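Local coordinates for DUF327 domain-containing protein (Thermotoga maritima MSB8, PDB 2P61) that is of unknown function and folds as a bundle of four helices, with no strands, in a single chain, at residues E58-S63 with K80-E85; E66-P71 with N137-I142. All coordinates share one frame; numbering follows the deposited sequence. Where two conformers were deposited one is given.

Contact 1. Residues E58-S63 with K80-E85; sequences EEVIDS and KNAIKE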
loop_
_atom_site.group_PDB
_atom_site.type_symbol
_atom_site.label_atom_id
_atom_site.label_comp_id
_atom_site.label_asym_id
_atom_site.label_seq_id
_atom_site.Cartn_x
_atom_site.Cartn_y
_atom_site.Cartn_z
ATOM N N GLU A 58 6.502 -4.260 -2.858
ATOM C CA GLU A 58 6.509 -4.983 -4.100
ATOM C C GLU A 58 5.199 -5.640 -4.323
ATOM O O GLU A 58 4.720 -5.580 -5.462
ATOM C CB GLU A 58 7.626 -5.956 -4.176
ATOM C CG GLU A 58 8.928 -5.194 -4.312
ATOM C CD GLU A 58 10.171 -6.041 -4.013
ATOM O OE1 GLU A 58 10.052 -7.264 -3.647
ATOM O OE2 GLU A 58 11.277 -5.457 -4.154
ATOM N N GLU A 59 4.575 -6.187 -3.261
ATOM C CA GLU A 59 3.348 -6.953 -3.438
ATOM C C GLU A 59 2.235 -5.986 -3.769
ATOM O O GLU A 59 1.337 -6.345 -4.519
ATOM C CB GLU A 59 3.024 -7.930 -2.265
ATOM C CG GLU A 59 1.809 -8.967 -2.454
ATOM C CD GLU A 59 1.930 -9.906 -3.723
ATOM O OE1 GLU A 59 0.874 -10.517 -4.107
ATOM O OE2 GLU A 59 3.045 -10.065 -4.365
ATOM N N VAL A 60 2.285 -4.765 -3.252
ATOM C CA VAL A 60 1.314 -3.718 -3.668
ATOM C C VAL A 60 1.387 -3.386 -5.207
ATOM O O VAL A 60 0.316 -3.224 -5.852
ATOM C CB VAL A 60 1.541 -2.390 -2.977
ATOM C CG1 VAL A 60 0.576 -1.408 -3.515
ATOM C CG2 VAL A 60 1.390 -2.515 -1.383
ATOM N N ILE A 61 2.619 -3.264 -5.768
ATOM C CA ILE A 61 2.800 -2.965 -7.157
ATOM C C ILE A 61 2.444 -4.221 -7.936
ATOM O O ILE A 61 1.667 -4.138 -8.890
ATOM C CB ILE A 61 4.262 -2.703 -7.593
ATOM C CG1 ILE A 61 5.070 -1.674 -6.787
ATOM C CG2 ILE A 61 4.247 -2.327 -9.086
ATOM C CD1 ILE A 61 4.454 -0.334 -6.688
ATOM N N ASP A 62 2.984 -5.383 -7.535
ATOM C CA ASP A 62 2.823 -6.643 -8.307
ATOM C C ASP A 62 1.353 -6.980 -8.493
ATOM O O ASP A 62 0.914 -7.257 -9.606
ATOM C CB ASP A 62 3.669 -7.814 -7.755
ATOM C CG ASP A 62 3.295 -9.217 -8.364
ATOM O OD1 ASP A 62 2.371 -9.305 -9.216
ATOM O OD2 ASP A 62 3.917 -10.272 -7.986
ATOM N N SER A 63 0.548 -6.916 -7.417
ATOM C CA SER A 63 -0.919 -7.158 -7.510
ATOM C C SER A 63 -1.787 -5.995 -8.121
ATOM O O SER A 63 -2.956 -6.277 -8.621
ATOM C CB SER A 63 -1.475 -7.467 -6.112
ATOM O OG SER A 63 -1.152 -6.408 -5.149
ATOM N N LYS A 80 -6.177 -4.945 -2.181
ATOM C CA LYS A 80 -6.669 -4.448 -0.908
ATOM C C LYS A 80 -5.897 -5.067 0.217
ATOM O O LYS A 80 -5.446 -4.349 1.079
ATOM C CB LYS A 80 -8.128 -4.826 -0.794
ATOM C CG LYS A 80 -9.027 -4.174 -1.858
ATOM C CD LYS A 80 -10.251 -3.565 -1.243
ATOM C CE LYS A 80 -11.412 -3.478 -2.192
ATOM N NZ LYS A 80 -12.302 -2.311 -1.722
ATOM N N ASN A 81 -5.723 -6.405 0.215
ATOM C CA ASN A 81 -4.900 -7.069 1.251
ATOM C C ASN A 81 -3.463 -6.544 1.313
ATOM O O ASN A 81 -2.964 -6.173 2.364
ATOM C CB ASN A 81 -4.865 -8.601 1.116
ATOM C CG ASN A 81 -6.230 -9.258 1.408
ATOM O OD1 ASN A 81 -7.154 -8.699 2.069
ATOM N ND2 ASN A 81 -6.363 -10.469 0.907
ATOM N N ALA A 82 -2.798 -6.527 0.171
ATOM C CA ALA A 82 -1.444 -6.077 0.043
ATOM C C ALA A 82 -1.342 -4.684 0.544
ATOM O O ALA A 82 -0.421 -4.366 1.274
ATOM C CB ALA A 82 -1.067 -6.137 -1.390
ATOM N N ILE A 83 -2.271 -3.824 0.183
ATOM C CA ILE A 83 -2.202 -2.445 0.683
ATOM C C ILE A 83 -2.453 -2.374 2.185
ATOM O O ILE A 83 -1.807 -1.518 2.829
ATOM C CB ILE A 83 -3.177 -1.523 -0.005
ATOM C CG1 ILE A 83 -2.669 -1.202 -1.392
ATOM C CG2 ILE A 83 -3.402 -0.306 0.792
ATOM C CD1 ILE A 83 -3.662 -0.365 -2.197
ATOM N N LYS A 84 -3.367 -3.233 2.719
ATOM C CA LYS A 84 -3.564 -3.445 4.164
ATOM C C LYS A 84 -2.259 -3.770 4.877
ATOM O O LYS A 84 -1.831 -3.087 5.824
ATOM C CB LYS A 84 -4.546 -4.593 4.442
ATOM C CG LYS A 84 -6.034 -4.213 4.715
ATOM C CD LYS A 84 -6.614 -4.960 5.978
ATOM C CE LYS A 84 -7.508 -6.183 5.555
ATOM N NZ LYS A 84 -8.965 -6.216 6.072
ATOM N N GLU A 85 -1.602 -4.817 4.408
ATOM C CA GLU A 85 -0.375 -5.191 4.979
ATOM C C GLU A 85 0.590 -4.036 4.812
ATOM O O GLU A 85 1.247 -3.648 5.801
ATOM C CB GLU A 85 0.114 -6.444 4.334
ATOM C CG GLU A 85 0.038 -7.722 5.222
ATOM C CD GLU A 85 -1.387 -8.085 5.641
ATOM O OE1 GLU A 85 -2.176 -8.545 4.762
ATOM O OE2 GLU A 85 -1.715 -7.897 6.845
#
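The flat group met here is the peptide C=O of A82: V60 CG2 lies over its face, 3.7 Å from A82 O, on the side turned to helix 37-69. In turn, A82 CB lies over the face of the E59 carbonyl, 4.0 Å from E59 O. Helices 37-69 and 73-95 form an antiparallel hairpin; the axes of segments 58-63 and 80-85 come within 8.4 Å, their N-to-C directions 163° apart. A82 points toward the opposite helix, and its single methyl lets the backbones come close, V60 CA and A82 CA being 5.2 Å apart. Around that methyl sit E59 CG and S63 OG, the latter 3.8 Å from A82 CB. S63 OG stands between its own backbone N and carbonyl carbon (chi1 55°), which turns it back to E59 O for a 2.6 Å hydrogen bond from OG, tilted modestly out of the carbonyl plane. E59 O thus takes two donors, S63 N and S63 OG. With S63 reduced to an alanine, E59 O would probably keep the backbone donor alone and a gap would open beside the A82 methyl. On the side facing helix 138-153, V60 CG1 meets I83 CG1 at 3.9 Å, the two side chains crossing at about a right angle, and both lean on I149. No hydrogen bond joins the two segments: a methyl from each helix rests on a carbonyl face of the other, so across these turns the contact is van der Waals packing, while E59 and D62, salt-bridged to R78 one turn earlier on helix 73-95, tie the same helices by charge at the edge.

Contact 2. Residues E66-P71 with N137-I142; sequences ELVRSP and NLAARI
V68 and A139 bring the backbones nearest, 5.8 Å between their CA atoms, where the last turn of helix 37-69 lies against the first turn of helix 138-153. This is the end of a helical bundle, and the first helix stops here: S70 leaves helical geometry and P71 follows in the turn toward helix 73-95, where S70 O accepts a hydrogen bond from N75 ND2. The side chains meet through carbon atoms alone, and no hydrogen bond crosses. V68 reaches over with both methyls. Its CG1, anti to the backbone N, packs on A139 CB at 4.0 Å, while CG2 lies against the end of I142, the two side chains sliding past each other in opposite directions. I142 carries CG1 opposite its carbonyl carbon (chi1 -70°) and is extended beyond it, which delivers CD1 between V68 and L67. L67 CD2 meets the same methyl from a different side than V68 CG2, 3.7 Å from I142 CD1, the L67 and I142 side chains at a slant; L67 CD2 also lies 4.4 Å from CD1 of L138. L67 and I142 both touch Y79 of helix 73-95, and L138 also touches L124 of helix 105-129, so these two helices border the layer. V68 and A139 form its more open margin. At the turn end, the proline ring takes part: P71 and L138 cross obliquely, with P71 CB 3.8 Å from L138 CD2.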
loop_
_atom_site.group_PDB
_atom_site.type_symbol
_atom_site.label_atom_id
_atom_site.label_comp_id
_atom_site.label_asym_id
_atom_site.label_seq_id
_atom_site.Cartn_x
_atom_site.Cartn_y
_atom_site.Cartn_z
ATOM N N GLU A 66 -1.189 -6.888 -11.650
ATOM C CA GLU A 66 -2.100 -8.006 -12.000
ATOM C C GLU A 66 -3.587 -7.632 -11.991
ATOM O O GLU A 66 -4.368 -8.103 -12.817
ATOM C CB GLU A 66 -1.902 -9.180 -11.081
ATOM C CG GLU A 66 -2.449 -10.501 -11.662
ATOM C CD GLU A 66 -1.484 -11.178 -12.636
ATOM O OE1 GLU A 66 -0.267 -11.038 -12.454
ATOM O OE2 GLU A 66 -1.951 -11.831 -13.578
ATOM N N LEU A 67 -4.005 -6.764 -11.072
ATOM C CA LEU A 67 -5.434 -6.408 -11.056
ATOM C C LEU A 67 -5.735 -5.838 -12.440
ATOM O O LEU A 67 -6.705 -6.264 -13.055
ATOM C CB LEU A 67 -5.804 -5.474 -9.929
ATOM C CG LEU A 67 -7.174 -4.769 -9.845
ATOM C CD1 LEU A 67 -8.422 -5.725 -9.708
ATOM C CD2 LEU A 67 -7.105 -3.661 -8.669
ATOM N N VAL A 68 -4.837 -4.978 -12.957
ATOM C CA VAL A 68 -4.984 -4.285 -14.273
ATOM C C VAL A 68 -5.183 -5.207 -15.470
ATOM O O VAL A 68 -5.929 -4.868 -16.361
ATOM C CB VAL A 68 -3.792 -3.278 -14.536
ATOM C CG1 VAL A 68 -3.913 -2.509 -15.852
ATOM C CG2 VAL A 68 -3.764 -2.272 -13.432
ATOM N N ARG A 69 -4.497 -6.347 -15.460
ATOM C CA ARG A 69 -4.469 -7.384 -16.491
ATOM C C ARG A 69 -5.764 -8.162 -16.473
ATOM O O ARG A 69 -6.350 -8.402 -17.517
ATOM C CB ARG A 69 -3.268 -8.325 -16.268
ATOM C CG ARG A 69 -1.906 -7.624 -16.312
ATOM C CD ARG A 69 -0.579 -8.496 -16.493
ATOM N NE ARG A 69 -0.564 -9.602 -17.451
ATOM C CZ ARG A 69 -0.025 -9.598 -18.703
ATOM N NH1 ARG A 69 0.535 -8.524 -19.288
ATOM N NH2 ARG A 69 -0.099 -10.710 -19.420
ATOM N N SER A 70 -6.224 -8.589 -15.301
ATOM C CA SER A 70 -7.627 -9.110 -15.201
ATOM C C SER A 70 -8.345 -8.627 -13.943
ATOM O O SER A 70 -8.002 -9.042 -12.816
ATOM C CB SER A 70 -7.675 -10.662 -15.299
ATOM O OG SER A 70 -6.892 -11.279 -14.288
ATOM N N PRO A 71 -9.360 -7.758 -14.125
ATOM C CA PRO A 71 -9.882 -7.138 -12.944
ATOM C C PRO A 71 -10.833 -8.127 -12.254
ATOM O O PRO A 71 -12.032 -7.909 -12.170
ATOM C CB PRO A 71 -10.611 -5.914 -13.498
ATOM C CG PRO A 71 -10.457 -5.982 -14.971
ATOM C CD PRO A 71 -10.129 -7.344 -15.305
ATOM N N ASN A 137 -11.108 3.642 -16.021
ATOM C CA ASN A 137 -9.697 4.100 -16.036
ATOM C C ASN A 137 -8.841 3.420 -14.989
ATOM O O ASN A 137 -8.117 4.096 -14.236
ATOM C CB ASN A 137 -9.560 5.630 -15.850
ATOM C CG ASN A 137 -10.011 6.401 -17.051
ATOM O OD1 ASN A 137 -9.942 5.954 -18.180
ATOM N ND2 ASN A 137 -10.491 7.557 -16.811
ATOM N N LEU A 138 -8.868 2.100 -15.011
ATOM C CA LEU A 138 -8.223 1.298 -14.003
ATOM C C LEU A 138 -6.700 1.334 -13.915
ATOM O O LEU A 138 -6.208 1.351 -12.819
ATOM C CB LEU A 138 -8.699 -0.152 -14.091
ATOM C CG LEU A 138 -8.197 -1.174 -13.080
ATOM C CD1 LEU A 138 -8.566 -0.829 -11.651
ATOM C CD2 LEU A 138 -8.788 -2.535 -13.472
ATOM N N ALA A 139 -5.935 1.324 -15.025
ATOM C CA ALA A 139 -4.514 1.405 -14.974
ATOM C C ALA A 139 -4.242 2.667 -14.204
ATOM O O ALA A 139 -3.496 2.604 -13.230
ATOM C CB ALA A 139 -3.960 1.472 -16.305
ATOM N N ALA A 140 -4.899 3.799 -14.539
ATOM C CA ALA A 140 -4.545 5.115 -13.933
ATOM C C ALA A 140 -4.964 5.277 -12.475
ATOM O O ALA A 140 -4.294 5.968 -11.738
ATOM C CB ALA A 140 -5.100 6.254 -14.700
ATOM N N ARG A 141 -6.114 4.727 -12.093
ATOM C CA ARG A 141 -6.509 4.588 -10.677
ATOM C C ARG A 141 -5.441 3.853 -9.908
ATOM O O ARG A 141 -5.182 4.201 -8.772
ATOM C CB ARG A 141 -7.787 3.778 -10.573
ATOM C CG ARG A 141 -8.936 4.601 -10.991
ATOM C CD ARG A 141 -10.222 3.948 -10.650
ATOM N NE ARG A 141 -11.296 4.788 -11.150
ATOM C CZ ARG A 141 -11.829 5.761 -10.447
ATOM N NH1 ARG A 141 -11.453 5.965 -9.181
ATOM N NH2 ARG A 141 -12.759 6.491 -11.008
ATOM N N ILE A 142 -4.783 2.874 -10.532
ATOM C CA ILE A 142 -3.717 2.205 -9.826
ATOM C C ILE A 142 -2.318 2.928 -9.798
ATOM O O ILE A 142 -1.610 2.867 -8.796
ATOM C CB ILE A 142 -3.664 0.760 -10.295
ATOM C CG1 ILE A 142 -4.910 0.018 -9.756
ATOM C CG2 ILE A 142 -2.403 0.077 -9.870
ATOM C CD1 ILE A 142 -5.122 -1.237 -10.560
#

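In the fold
Both contacts use helix 37-69, on adjoining pieces near its C-terminal end, and their centres lie 13 Å apart. Along the chain the segments alternate: 58-63, 66-71, 80-85, 137-142. Contact 1 joins neighbours in sequence, helices 37-69 and 73-95, and sits about 5 Å from the centre of the chain. Contact 2, its centre about 15 Å from that of the chain, brings helix 37-69 against helix 138-153, with helices 73-95 and 105-129 between them in the chain. The first helix is therefore held on two partners at once: its hairpin mate, and the last helix, whose start meets the first helix's end, so sequence-distant helices are packed in one bundle.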